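Local coordinates for protein oxidoreductase (Thermotoga maritima, PDB 1ZH8) that probably catalyses NADP-dependent oxidation or reduction of an alcohol or carbonyl substrate, as a Rossmann-fold member of the GFO/IDH/MocA oxidoreductase family, at residues Lys18-Ile23 with Glu46-Thr51; Arg53-Ala58 with Pro68-Ser73; Gly81-Val86 with Lys105-Ile110. All blocks are in the same frame, centred on the assembly; numbering follows the deposited sequence.

Contact 1. Residues Lys18-Ile23 with Glu46-Thr51; sequences KIRLGI and EITAVT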
# COMPACT_ATOMS: atom_id res chain seq x y z
N LYS A 18 -34.03 17.57 -29.07
CA LYS A 18 -33.23 16.37 -28.83
C LYS A 18 -31.90 16.40 -29.57
O LYS A 18 -31.76 17.01 -30.63
CB LYS A 18 -34.01 15.11 -29.23
CG LYS A 18 -35.29 14.86 -28.43
CD LYS A 18 -35.87 13.51 -28.81
CE LYS A 18 -37.25 13.30 -28.23
NZ LYS A 18 -37.61 11.87 -28.38
N ILE A 19 -30.91 15.72 -28.99
CA ILE A 19 -29.64 15.48 -29.65
C ILE A 19 -29.77 14.22 -30.50
O ILE A 19 -30.00 13.13 -29.96
CB ILE A 19 -28.51 15.32 -28.62
CG1 ILE A 19 -28.28 16.65 -27.87
CG2 ILE A 19 -27.21 14.86 -29.28
CD1 ILE A 19 -27.14 16.57 -26.80
N ARG A 20 -29.64 14.38 -31.82
CA ARG A 20 -29.64 13.24 -32.75
C ARG A 20 -28.28 12.57 -32.66
O ARG A 20 -27.25 13.20 -32.91
CB ARG A 20 -29.93 13.70 -34.18
CG ARG A 20 -31.35 14.29 -34.37
CD ARG A 20 -31.51 14.93 -35.75
NE ARG A 20 -30.38 15.81 -36.06
CZ ARG A 20 -29.88 16.04 -37.28
NH1 ARG A 20 -30.39 15.46 -38.37
NH2 ARG A 20 -28.85 16.86 -37.40
N LEU A 21 -28.29 11.31 -32.28
CA LEU A 21 -27.08 10.64 -31.86
C LEU A 21 -26.80 9.42 -32.71
O LEU A 21 -27.71 8.63 -32.97
CB LEU A 21 -27.24 10.21 -30.41
CG LEU A 21 -26.05 9.66 -29.64
CD1 LEU A 21 -25.04 10.76 -29.38
CD2 LEU A 21 -26.55 9.09 -28.32
N GLY A 22 -25.55 9.26 -33.12
CA GLY A 22 -25.09 8.08 -33.87
C GLY A 22 -24.24 7.20 -32.98
O GLY A 22 -23.32 7.69 -32.30
N ILE A 23 -24.57 5.91 -32.94
CA ILE A 23 -23.80 4.94 -32.16
C ILE A 23 -22.73 4.32 -33.05
O ILE A 23 -23.04 3.83 -34.13
CB ILE A 23 -24.71 3.84 -31.62
CG1 ILE A 23 -25.95 4.44 -30.92
CG2 ILE A 23 -23.91 2.89 -30.73
CD1 ILE A 23 -25.71 5.33 -29.69
N GLU A 46 -32.16 11.08 -29.40
CA GLU A 46 -32.72 10.15 -30.36
C GLU A 46 -31.58 9.48 -31.12
O GLU A 46 -30.69 10.14 -31.68
CB GLU A 46 -33.67 10.85 -31.33
CG GLU A 46 -34.54 9.87 -32.13
CD GLU A 46 -35.18 10.49 -33.37
OE1 GLU A 46 -34.76 11.58 -33.79
OE2 GLU A 46 -36.12 9.87 -33.92
N ILE A 47 -31.61 8.15 -31.13
CA ILE A 47 -30.64 7.39 -31.91
C ILE A 47 -31.15 7.25 -33.33
O ILE A 47 -32.14 6.58 -33.59
CB ILE A 47 -30.33 6.05 -31.29
CG1 ILE A 47 -29.70 6.29 -29.90
CG2 ILE A 47 -29.45 5.22 -32.23
CD1 ILE A 47 -29.70 5.09 -28.99
N THR A 48 -30.47 7.93 -34.24
CA THR A 48 -30.88 8.03 -35.61
C THR A 48 -29.97 7.25 -36.56
O THR A 48 -30.35 7.01 -37.71
CB THR A 48 -30.85 9.49 -36.05
OG1 THR A 48 -29.56 10.04 -35.75
CG2 THR A 48 -31.91 10.28 -35.32
N ALA A 49 -28.77 6.88 -36.09
CA ALA A 49 -27.81 6.16 -36.94
C ALA A 49 -26.90 5.24 -36.15
O ALA A 49 -26.64 5.46 -34.97
CB ALA A 49 -26.98 7.12 -37.80
N VAL A 50 -26.38 4.24 -36.84
CA VAL A 50 -25.67 3.14 -36.21
C VAL A 50 -24.68 2.58 -37.24
O VAL A 50 -24.97 2.54 -38.45
CB VAL A 50 -26.70 2.07 -35.72
CG1 VAL A 50 -26.17 0.68 -35.81
CG2 VAL A 50 -27.16 2.37 -34.31
N THR A 51 -23.51 2.18 -36.75
CA THR A 51 -22.50 1.56 -37.61
C THR A 51 -21.58 0.69 -36.76
O THR A 51 -21.38 0.97 -35.57
CB THR A 51 -21.69 2.64 -38.36
OG1 THR A 51 -20.90 2.03 -39.39
CG2 THR A 51 -20.80 3.43 -37.42
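Ile23 turns CG1 anti to its carbonyl carbon (chi1 -50°), and Ile47 turns CG2 anti to its backbone N, which brings these two branches together. Ile23 CG1 meets Ile47 CG2 at 3.8 Å, and the two side chains cross obliquely. Val50 lies alongside Ile23 and points the same way, with Val50 CG2 3.9 Å from Ile23 CB. Leu21 projects from this same apolar face.

The backbones run parallel. Glu46 N donates to Ile19 O, and Leu21 N donates to Glu46 O at 2.7 Å. Past this point a beta bulge at Thr48 shifts the register by one residue. Leu21 O takes the N-H of Thr48 at 3.1 Å, while Ala49 N stays 3.7 Å from Leu21 O. Regular pairing then resumes: Ile23 N donates to Ala49 O at 2.9 Å, and Thr51 N to Ile23 O. At the bulge the CB of Thr48 points toward segment 18-23, and Thr48 CG2 lies 4.1 Å from Arg20 CB. The hydroxyl of Thr48 bonds to Leu82 O. The Arg20 guanidinium leads away to Gly81 O and a salt bridge with Asp84.

This is the first beta-alpha-beta unit of the Rossmann fold. Helix 28-39 packs on Leu21, Ile23 and Ile47, and helix 55-65 packs on Ile23, Ile47 and Val50. Strand 85-88 flanks strand 19-24, and strand 69-71 flanks strand 45-51.

Contact 2. Residues Arg53-Ala58 with Pro68-Ser73; sequences RTRSHA and PAVFDS. With NAP (NADP nicotinamide-adenine-dinucleotide phosphate), chain D.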
# COMPACT_ATOMS: atom_id res chain seq x y z
N ARG A 53 -18.07 -2.55 -37.08
CA ARG A 53 -17.18 -3.32 -37.96
C ARG A 53 -17.93 -4.46 -38.67
O ARG A 53 -17.80 -4.60 -39.88
CB ARG A 53 -15.94 -3.85 -37.22
CG ARG A 53 -15.09 -4.88 -38.02
CD ARG A 53 -13.86 -5.35 -37.23
NE ARG A 53 -14.25 -5.94 -35.94
CZ ARG A 53 -13.41 -6.26 -34.96
NH1 ARG A 53 -12.11 -6.06 -35.08
NH2 ARG A 53 -13.89 -6.79 -33.84
N THR A 54 -18.66 -5.27 -37.90
CA THR A 54 -19.54 -6.34 -38.43
C THR A 54 -20.98 -5.80 -38.62
O THR A 54 -21.63 -5.39 -37.67
CB THR A 54 -19.60 -7.56 -37.47
OG1 THR A 54 -18.30 -7.88 -36.99
CG2 THR A 54 -20.17 -8.76 -38.16
N ARG A 55 -21.45 -5.82 -39.85
CA ARG A 55 -22.77 -5.32 -40.20
C ARG A 55 -23.90 -6.01 -39.39
O ARG A 55 -24.80 -5.33 -38.89
CB ARG A 55 -22.97 -5.51 -41.71
CG ARG A 55 -24.35 -5.28 -42.21
CD ARG A 55 -24.48 -3.93 -42.82
NE ARG A 55 -25.87 -3.57 -43.03
CZ ARG A 55 -26.29 -2.45 -43.61
NH1 ARG A 55 -25.42 -1.56 -44.06
NH2 ARG A 55 -27.59 -2.22 -43.73
N SER A 56 -23.84 -7.33 -39.23
CA SER A 56 -24.90 -8.03 -38.52
C SER A 56 -24.99 -7.56 -37.06
O SER A 56 -26.08 -7.54 -36.47
CB SER A 56 -24.75 -9.56 -38.62
OG SER A 56 -23.69 -10.01 -37.80
N HIS A 57 -23.85 -7.18 -36.48
CA HIS A 57 -23.80 -6.65 -35.12
C HIS A 57 -24.49 -5.29 -35.02
O HIS A 57 -25.18 -5.01 -34.02
CB HIS A 57 -22.35 -6.53 -34.64
CG HIS A 57 -21.72 -7.85 -34.29
ND1 HIS A 57 -20.49 -7.95 -33.68
CD2 HIS A 57 -22.17 -9.12 -34.46
CE1 HIS A 57 -20.19 -9.22 -33.50
NE2 HIS A 57 -21.19 -9.95 -33.96
N ALA A 58 -24.31 -4.47 -36.05
CA ALA A 58 -24.96 -3.16 -36.14
C ALA A 58 -26.45 -3.31 -36.36
O ALA A 58 -27.23 -2.49 -35.86
CB ALA A 58 -24.34 -2.32 -37.26
N PRO A 68 -33.03 2.81 -36.36
CA PRO A 68 -32.13 3.83 -36.86
C PRO A 68 -31.57 3.39 -38.21
O PRO A 68 -31.60 2.20 -38.53
CB PRO A 68 -31.03 3.85 -35.82
CG PRO A 68 -31.00 2.45 -35.32
CD PRO A 68 -32.41 2.00 -35.30
N ALA A 69 -31.07 4.33 -39.00
CA ALA A 69 -30.36 3.98 -40.23
C ALA A 69 -29.05 3.24 -39.91
O ALA A 69 -28.34 3.61 -38.97
CB ALA A 69 -30.11 5.21 -41.05
N VAL A 70 -28.76 2.19 -40.67
CA VAL A 70 -27.54 1.40 -40.50
C VAL A 70 -26.53 1.70 -41.63
O VAL A 70 -26.85 1.62 -42.80
CB VAL A 70 -27.84 -0.12 -40.42
CG1 VAL A 70 -26.55 -0.93 -40.21
CG2 VAL A 70 -28.81 -0.43 -39.31
N PHE A 71 -25.30 2.03 -41.25
CA PHE A 71 -24.26 2.38 -42.21
C PHE A 71 -23.11 1.38 -42.23
O PHE A 71 -22.69 0.87 -41.18
CB PHE A 71 -23.73 3.79 -41.93
CG PHE A 71 -24.77 4.86 -42.12
CD1 PHE A 71 -25.06 5.34 -43.40
CD2 PHE A 71 -25.48 5.36 -41.03
CE1 PHE A 71 -26.03 6.31 -43.59
CE2 PHE A 71 -26.45 6.34 -41.21
CZ PHE A 71 -26.73 6.82 -42.50
N ASP A 72 -22.59 1.11 -43.43
CA ASP A 72 -21.40 0.28 -43.60
C ASP A 72 -20.14 0.96 -43.07
O ASP A 72 -19.18 0.28 -42.70
CB ASP A 72 -21.23 -0.11 -45.07
CG ASP A 72 -22.32 -1.08 -45.56
OD1 ASP A 72 -22.83 -1.88 -44.74
OD2 ASP A 72 -22.65 -1.06 -46.77
N SER A 73 -20.13 2.28 -43.03
CA SER A 73 -18.97 3.00 -42.52
C SER A 73 -19.33 4.25 -41.71
O SER A 73 -20.34 4.91 -41.95
CB SER A 73 -17.99 3.35 -43.66
OG SER A 73 -18.40 4.52 -44.32
PA NAP D . -16.09 -4.41 -27.64
O1A NAP D . -17.18 -5.31 -27.17
O2A NAP D . -15.03 -5.11 -28.36
O5B NAP D . -16.76 -3.22 -28.48
C5B NAP D . -16.05 -2.62 -29.54
C4B NAP D . -16.99 -2.48 -30.72
O4B NAP D . -16.40 -1.68 -31.73
C3B NAP D . -17.30 -3.83 -31.36
O3B NAP D . -18.63 -3.74 -31.77
C2B NAP D . -16.36 -3.81 -32.56
O2B NAP D . -16.50 -4.68 -33.68
C1B NAP D . -16.49 -2.36 -32.97
N9A NAP D . -15.41 -1.98 -33.87
C8A NAP D . -14.11 -2.45 -33.90
N7A NAP D . -13.45 -1.80 -34.88
C5A NAP D . -14.31 -0.94 -35.49
C6A NAP D . -14.18 -0.04 -36.54
N6A NAP D . -13.03 0.07 -37.18
N1A NAP D . -15.24 0.73 -36.92
C2A NAP D . -16.44 0.60 -36.27
N3A NAP D . -16.59 -0.29 -35.24
C4A NAP D . -15.54 -1.04 -34.85
O3 NAP D . -15.44 -3.69 -26.37
PN NAP D . -16.26 -2.82 -25.30
O1N NAP D . -17.66 -2.47 -25.72
O2N NAP D . -15.95 -3.53 -24.06
O5D NAP D . -15.47 -1.42 -25.24
C5D NAP D . -15.65 -0.36 -26.16
C4D NAP D . -15.28 0.96 -25.48
O4D NAP D . -16.07 1.10 -24.31
C3D NAP D . -13.81 0.95 -25.02
O3D NAP D . -13.21 2.20 -25.25
C2D NAP D . -13.87 0.69 -23.53
O2D NAP D . -12.80 1.29 -22.83
C1D NAP D . -15.23 1.29 -23.18
N1N NAP D . -15.78 0.65 -21.99
C2N NAP D . -16.07 1.43 -20.91
C3N NAP D . -16.59 0.87 -19.74
C7N NAP D . -17.12 1.76 -18.64
O7N NAP D . -17.59 1.11 -17.48
N7N NAP D . -17.14 3.10 -18.75
C4N NAP D . -16.82 -0.51 -19.69
C5N NAP D . -16.54 -1.31 -20.80
C6N NAP D . -16.01 -0.71 -21.95
P2B NAP D . -17.72 -5.58 -34.22
O1X NAP D . -18.66 -4.77 -35.09
O2X NAP D . -18.52 -6.16 -33.08
O3X NAP D . -17.04 -6.67 -35.03
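O3X of the NADP 2'-phosphate is gripped by two side chains, Thr54 and Arg53. Thr54 OG1 donates to O3X at 2.6 Å, and Arg53 NE donates at 3.0 Å; Arg53 NH2 adds a weak bond. The site lies in a Rossmann beta-alpha-beta unit, where strand 45-51 leads into helix 55-65. The adenosine 2'-phosphate sits here, and its contacts are consistent with a preference for NADP over NAD.

The other two terminal phosphate oxygens have their own donors. Thr54 N meets O1X at 2.9 Å in a nearly straight bond (174°). His57 ND1 reaches O2X at 2.7 Å, with O2X in the plane of the imidazole at its edge. A leucine in place of His57 would probably leave O2X without this donor and weaken the hold on the phosphate. The Arg53 chain bends at chi3 (57°), and NAP C8A of the adenine lies over the centre of one guanidinium face. Arg53 NH1 also pairs with Asp184.

The two protein segments meet away from the phosphate. Ala58 CB packs on Val70 CG1 at 3.9 Å. Arg55 bends at chi2 to reach back over this valine, and its NE pairs with Glu59. Val70 CG1 sits 3.7 Å above the centre of the Arg55 guanidinium. Arg55 NH1 makes a salt bridge to Asp72 OD1 at 2.7 Å, arriving from above the carboxylate plane.

Contact 3. Residues Gly81-Val86 with Lys105-Ile110; sequences GLVDAV and KGVHVI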
# COMPACT_ATOMS: atom_id res chain seq x y z
N GLY A 81 -25.93 13.56 -42.63
CA GLY A 81 -26.78 14.64 -42.11
C GLY A 81 -27.76 14.19 -41.03
O GLY A 81 -28.62 14.96 -40.60
N LEU A 82 -27.64 12.95 -40.55
CA LEU A 82 -28.63 12.42 -39.60
C LEU A 82 -28.33 12.64 -38.12
O LEU A 82 -29.16 12.34 -37.28
CB LEU A 82 -28.89 10.92 -39.84
CG LEU A 82 -29.52 10.61 -41.19
CD1 LEU A 82 -29.41 9.11 -41.44
CD2 LEU A 82 -30.98 11.11 -41.27
N VAL A 83 -27.14 13.18 -37.82
CA VAL A 83 -26.65 13.26 -36.44
C VAL A 83 -26.09 14.63 -36.00
O VAL A 83 -25.45 15.35 -36.75
CB VAL A 83 -25.56 12.19 -36.22
CG1 VAL A 83 -26.11 10.79 -36.47
CG2 VAL A 83 -24.35 12.47 -37.12
N ASP A 84 -26.33 14.97 -34.74
CA ASP A 84 -25.75 16.15 -34.09
C ASP A 84 -24.49 15.75 -33.33
O ASP A 84 -23.59 16.57 -33.11
CB ASP A 84 -26.78 16.73 -33.12
CG ASP A 84 -28.05 17.21 -33.83
OD1 ASP A 84 -27.93 18.02 -34.77
OD2 ASP A 84 -29.16 16.77 -33.45
N ALA A 85 -24.43 14.47 -32.94
CA ALA A 85 -23.30 13.95 -32.19
C ALA A 85 -23.18 12.45 -32.42
O ALA A 85 -24.12 11.79 -32.88
CB ALA A 85 -23.45 14.25 -30.68
N VAL A 86 -22.02 11.93 -32.08
CA VAL A 86 -21.78 10.51 -32.18
C VAL A 86 -21.24 9.98 -30.85
O VAL A 86 -20.61 10.71 -30.06
CB VAL A 86 -20.84 10.17 -33.37
CG1 VAL A 86 -21.49 10.56 -34.73
CG2 VAL A 86 -19.46 10.84 -33.23
N LYS A 105 -16.21 17.16 -39.52
CA LYS A 105 -17.57 17.24 -40.07
C LYS A 105 -18.51 18.15 -39.27
O LYS A 105 -19.68 18.28 -39.61
CB LYS A 105 -18.18 15.85 -40.19
CG LYS A 105 -18.34 15.37 -41.64
CD LYS A 105 -17.02 15.00 -42.30
CE LYS A 105 -17.19 14.74 -43.80
NZ LYS A 105 -17.70 15.91 -44.59
N GLY A 106 -17.99 18.79 -38.21
CA GLY A 106 -18.80 19.61 -37.32
C GLY A 106 -19.80 18.83 -36.48
O GLY A 106 -20.95 19.22 -36.36
N VAL A 107 -19.37 17.73 -35.89
CA VAL A 107 -20.27 16.88 -35.10
C VAL A 107 -19.70 16.71 -33.68
O VAL A 107 -18.52 16.44 -33.54
CB VAL A 107 -20.46 15.49 -35.80
CG1 VAL A 107 -21.06 14.49 -34.87
CG2 VAL A 107 -21.34 15.63 -37.04
N HIS A 108 -20.53 16.87 -32.64
CA HIS A 108 -20.06 16.59 -31.26
C HIS A 108 -19.74 15.12 -31.06
O HIS A 108 -20.26 14.26 -31.78
CB HIS A 108 -21.10 16.99 -30.22
CG HIS A 108 -21.60 18.38 -30.37
ND1 HIS A 108 -20.93 19.46 -29.84
CD2 HIS A 108 -22.69 18.88 -30.99
CE1 HIS A 108 -21.59 20.57 -30.14
NE2 HIS A 108 -22.67 20.24 -30.83
N VAL A 109 -18.88 14.84 -30.09
CA VAL A 109 -18.46 13.47 -29.80
C VAL A 109 -18.53 13.20 -28.30
O VAL A 109 -17.97 13.95 -27.50
CB VAL A 109 -16.99 13.20 -30.21
CG1 VAL A 109 -16.73 11.70 -30.25
CG2 VAL A 109 -16.64 13.80 -31.53
N ILE A 110 -19.23 12.13 -27.92
CA ILE A 110 -19.02 11.50 -26.63
C ILE A 110 -18.24 10.20 -26.83
O ILE A 110 -18.62 9.35 -27.63
CB ILE A 110 -20.32 11.30 -25.81
CG1 ILE A 110 -20.00 10.64 -24.46
CG2 ILE A 110 -21.37 10.53 -26.62
CD1 ILE A 110 -21.14 10.79 -23.42
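Strands 85-88 and 108-112 run parallel, with Ala85 beside His108 and Val86 beside Val109. Three backbone bonds join the two segments. His108 N donates to Asp84 O at 3.1 Å, Val86 N to His108 O at 2.9 Å, and Ile110 N to Val86 O, also at 2.9 Å. His108 O is further approached by the CA of Ala85 at 3.1 Å, a CA-H...O contact.

Val107 carries much of the side-chain packing. Its CG1 is anti to the backbone N (chi1 165°) and presses on Ala85 CA at 3.5 Å. The same methyl meets Val86 CG1 at 4.0 Å, the two valines crossing at about a right angle. Val86 CG2 lies against Val109 CG1 on the same face of the sheet. On the opposite face, Ala85 CB touches His108 CB at 3.6 Å. Asp84 O lies at the edge of the His108 imidazole, near its plane, 3.3 Å from CD2. His108 ND1 bonds to the backbone N of Thr135, which probably helps set the turn of the ring. Gly106 ends helix 95-104 in a Schellman motif, and the chain then enters the strand.

This is a beta-alpha-beta unit of the Rossmann fold, with helix 95-104 linking the two neighbouring parallel strands. Helices 95-104 and 74-79 pack on the Val86 face. Helix 290-303 packs on Ala85, His108 and Ile110. Strand 19-24 lies beside strand 85-88, and strand 136-139 beside strand 108-112.

From the N terminus the three contacts follow in series, and none nests in or crosses another. Contact 1 closes the loop through helix 28-39. Contact 2 closes the next, through helix 55-65. Together they build the sheet outward from strand 19-24 to its edge strand 69-71. The chain then returns by helix 74-79 to the other side of strand 19-24. There contact 3 closes the loop through helix 95-104. The two halves of the sheet join where strand 85-88 lies beside strand 19-24. Leu82, in the loop before strand 85-88, packs its side chain on Ala69 and Phe71 of contact 2. Thr51 OG1 also bonds to Phe71 O, joining contacts 1 and 2.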